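Local coordinates for protein macrophage migration inhibitory factor (Plasmodium berghei, PDB 2WKB) that belongs to the macrophage migration inhibitory factor family, small alpha/beta proteins that assemble as trimers, at residues E4-I9 / F59-S64. Residues are numbered along the deposited sequence; the frame is centred on the assembly and turned at random.
Sequences ELITNI and FVRLTS
Glu4 sets CG between its backbone N and carbonyl carbon (chi1 55°), then runs extended alongside Arg61, whose chain bends at chi3 (52°), turning the guanidinium toward the carboxylate on the same face of the sheet. Long, oppositely charged and partly exposed, the two side chains can meet beside the sheet. Glu4 OE2 meets Arg61 NE at 3.1 Å in a salt bridge; it lies at the guanidinium edge, while the N-H arrives from above the carboxylate, the two planes 75° apart. A weak bond from Arg61 NH1 adds to the grip on OE2, and a water hydrogen-bonded to OE2 also bonds Arg61 O and Thr63 OG1. On this face too, the slim end of Ile6 serves both neighbours: CD1 sits 4.0 Å from Phe59 CD2 and lies over one guanidinium face. The buried, flat Phe59 ring also packs on Met39 of the second subunit, so this face lies at a subunit contact. Compact, branched Leu5 and Val60 suit the opposite face, touching CD1 to CG2 at 3.9 Å and packing against Leu84 of helix 73-88. This antiparallel pairing joins the two central strands of the four-stranded mixed sheet, backed by helices, of the MIF fold.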
loop_
_atom_site.group_PDB
_atom_site.type_symbol
_atom_site.label_atom_id
_atom_site.label_comp_id
_atom_site.label_asym_id
_atom_site.label_seq_id
_atom_site.Cartn_x
_atom_site.Cartn_y
_atom_site.Cartn_z
ATOM N N GLU E 4 4.540 -4.459 -7.330
ATOM C CA GLU E 4 3.951 -5.215 -6.248
ATOM C C GLU E 4 2.851 -6.123 -6.733
ATOM O O GLU E 4 1.938 -5.687 -7.403
ATOM C CB GLU E 4 3.446 -4.321 -5.137
ATOM C CG GLU E 4 2.489 -3.231 -5.419
ATOM C CD GLU E 4 2.428 -2.144 -4.296
ATOM O OE1 GLU E 4 2.320 -2.516 -3.069
ATOM O OE2 GLU E 4 2.482 -0.937 -4.649
ATOM N N LEU E 5 2.948 -7.382 -6.313
ATOM C CA LEU E 5 1.924 -8.376 -6.595
ATOM C C LEU E 5 1.108 -8.476 -5.316
ATOM O O LEU E 5 1.603 -8.996 -4.296
ATOM C CB LEU E 5 2.626 -9.704 -6.846
ATOM C CG LEU E 5 1.824 -10.991 -6.955
ATOM C CD1 LEU E 5 0.633 -10.806 -7.922
ATOM C CD2 LEU E 5 2.812 -12.186 -7.416
ATOM N N ILE E 6 -0.139 -8.031 -5.394
ATOM C CA ILE E 6 -0.990 -8.038 -4.244
ATOM C C ILE E 6 -2.062 -9.062 -4.558
ATOM O O ILE E 6 -2.790 -8.972 -5.588
ATOM C CB ILE E 6 -1.629 -6.641 -4.076
ATOM C CG1 ILE E 6 -0.525 -5.636 -3.715
ATOM C CG2 ILE E 6 -2.692 -6.692 -2.989
ATOM C CD1 ILE E 6 -0.957 -4.222 -3.992
ATOM N N THR E 7 -2.120 -10.130 -3.737
ATOM C CA THR E 7 -2.915 -11.297 -4.194
ATOM C C THR E 7 -3.450 -12.091 -2.973
ATOM O O THR E 7 -2.809 -12.089 -1.951
ATOM C CB THR E 7 -2.072 -12.281 -5.112
ATOM O OG1 THR E 7 -2.936 -13.291 -5.557
ATOM C CG2 THR E 7 -0.798 -12.874 -4.417
ATOM N N ASN E 8 -4.601 -12.751 -3.141
ATOM C CA ASN E 8 -5.119 -13.652 -2.102
ATOM C C ASN E 8 -4.608 -15.089 -2.371
ATOM O O ASN E 8 -5.127 -16.074 -1.760
ATOM C CB ASN E 8 -6.676 -13.621 -2.053
ATOM C CG ASN E 8 -7.297 -13.841 -3.421
ATOM O OD1 ASN E 8 -6.678 -14.443 -4.281
ATOM N ND2 ASN E 8 -8.491 -13.309 -3.639
ATOM N N ILE E 9 -3.758 -15.247 -3.364
ATOM C CA ILE E 9 -3.215 -16.590 -3.669
ATOM C C ILE E 9 -2.014 -16.894 -2.811
ATOM O O ILE E 9 -1.047 -16.177 -2.799
ATOM C CB ILE E 9 -2.930 -16.769 -5.164
ATOM C CG1 ILE E 9 -4.259 -16.701 -5.920
ATOM C CG2 ILE E 9 -2.130 -18.120 -5.373
ATOM C CD1 ILE E 9 -4.059 -16.714 -7.396
ATOM N N PHE E 59 -3.531 -8.534 -8.271
ATOM C CA PHE E 59 -3.516 -7.139 -8.645
ATOM C C PHE E 59 -2.041 -6.820 -8.690
ATOM O O PHE E 59 -1.353 -6.939 -7.654
ATOM C CB PHE E 59 -4.191 -6.328 -7.569
ATOM C CG PHE E 59 -4.051 -4.829 -7.762
ATOM C CD1 PHE E 59 -4.088 -4.258 -9.030
ATOM C CD2 PHE E 59 -3.908 -3.990 -6.677
ATOM C CE1 PHE E 59 -4.001 -2.887 -9.210
ATOM C CE2 PHE E 59 -3.824 -2.606 -6.838
ATOM C CZ PHE E 59 -3.850 -2.046 -8.122
ATOM N N VAL E 60 -1.520 -6.401 -9.863
ATOM C CA VAL E 60 -0.102 -6.031 -9.932
ATOM C C VAL E 60 -0.010 -4.505 -10.136
ATOM O O VAL E 60 -0.666 -3.969 -11.030
ATOM C CB VAL E 60 0.621 -6.738 -11.041
ATOM C CG1 VAL E 60 2.166 -6.377 -11.061
ATOM C CG2 VAL E 60 0.525 -8.321 -10.877
ATOM N N ARG E 61 0.691 -3.805 -9.264
ATOM C CA ARG E 61 0.765 -2.361 -9.394
ATOM C C ARG E 61 2.249 -1.978 -9.643
ATOM O O ARG E 61 3.114 -2.393 -8.859
ATOM C CB ARG E 61 0.270 -1.718 -8.132
ATOM C CG ARG E 61 0.227 -0.113 -8.258
ATOM C CD ARG E 61 -0.645 0.477 -7.106
ATOM N NE ARG E 61 -0.254 0.004 -5.781
ATOM C CZ ARG E 61 -1.071 -0.065 -4.732
ATOM N NH1 ARG E 61 -0.607 -0.512 -3.578
ATOM N NH2 ARG E 61 -2.346 0.333 -4.835
ATOM N N LEU E 62 2.538 -1.236 -10.716
ATOM C CA LEU E 62 3.863 -0.863 -11.023
ATOM C C LEU E 62 3.881 0.662 -10.920
ATOM O O LEU E 62 3.012 1.373 -11.521
ATOM C CB LEU E 62 4.247 -1.303 -12.421
ATOM C CG LEU E 62 4.224 -2.842 -12.528
ATOM C CD1 LEU E 62 2.870 -3.307 -13.132
ATOM C CD2 LEU E 62 5.442 -3.163 -13.442
ATOM N N THR E 63 4.841 1.124 -10.127
ATOM C CA THR E 63 4.885 2.532 -9.715
ATOM C C THR E 63 6.233 3.098 -10.054
ATOM O O THR E 63 7.254 2.543 -9.660
ATOM C CB THR E 63 4.578 2.698 -8.218
ATOM O OG1 THR E 63 3.248 2.279 -7.969
ATOM C CG2 THR E 63 4.628 4.208 -7.840
ATOM N N SER E 64 6.256 4.153 -10.886
ATOM C CA SER E 64 7.450 4.964 -10.989
ATOM C C SER E 64 8.616 4.182 -11.566
ATOM O O SER E 64 9.760 4.327 -11.142
ATOM C CB SER E 64 7.833 5.507 -9.619
ATOM O OG SER E 64 6.908 6.543 -9.215
HETATM O O HOH W 1 3.708 -0.141 -7.038
#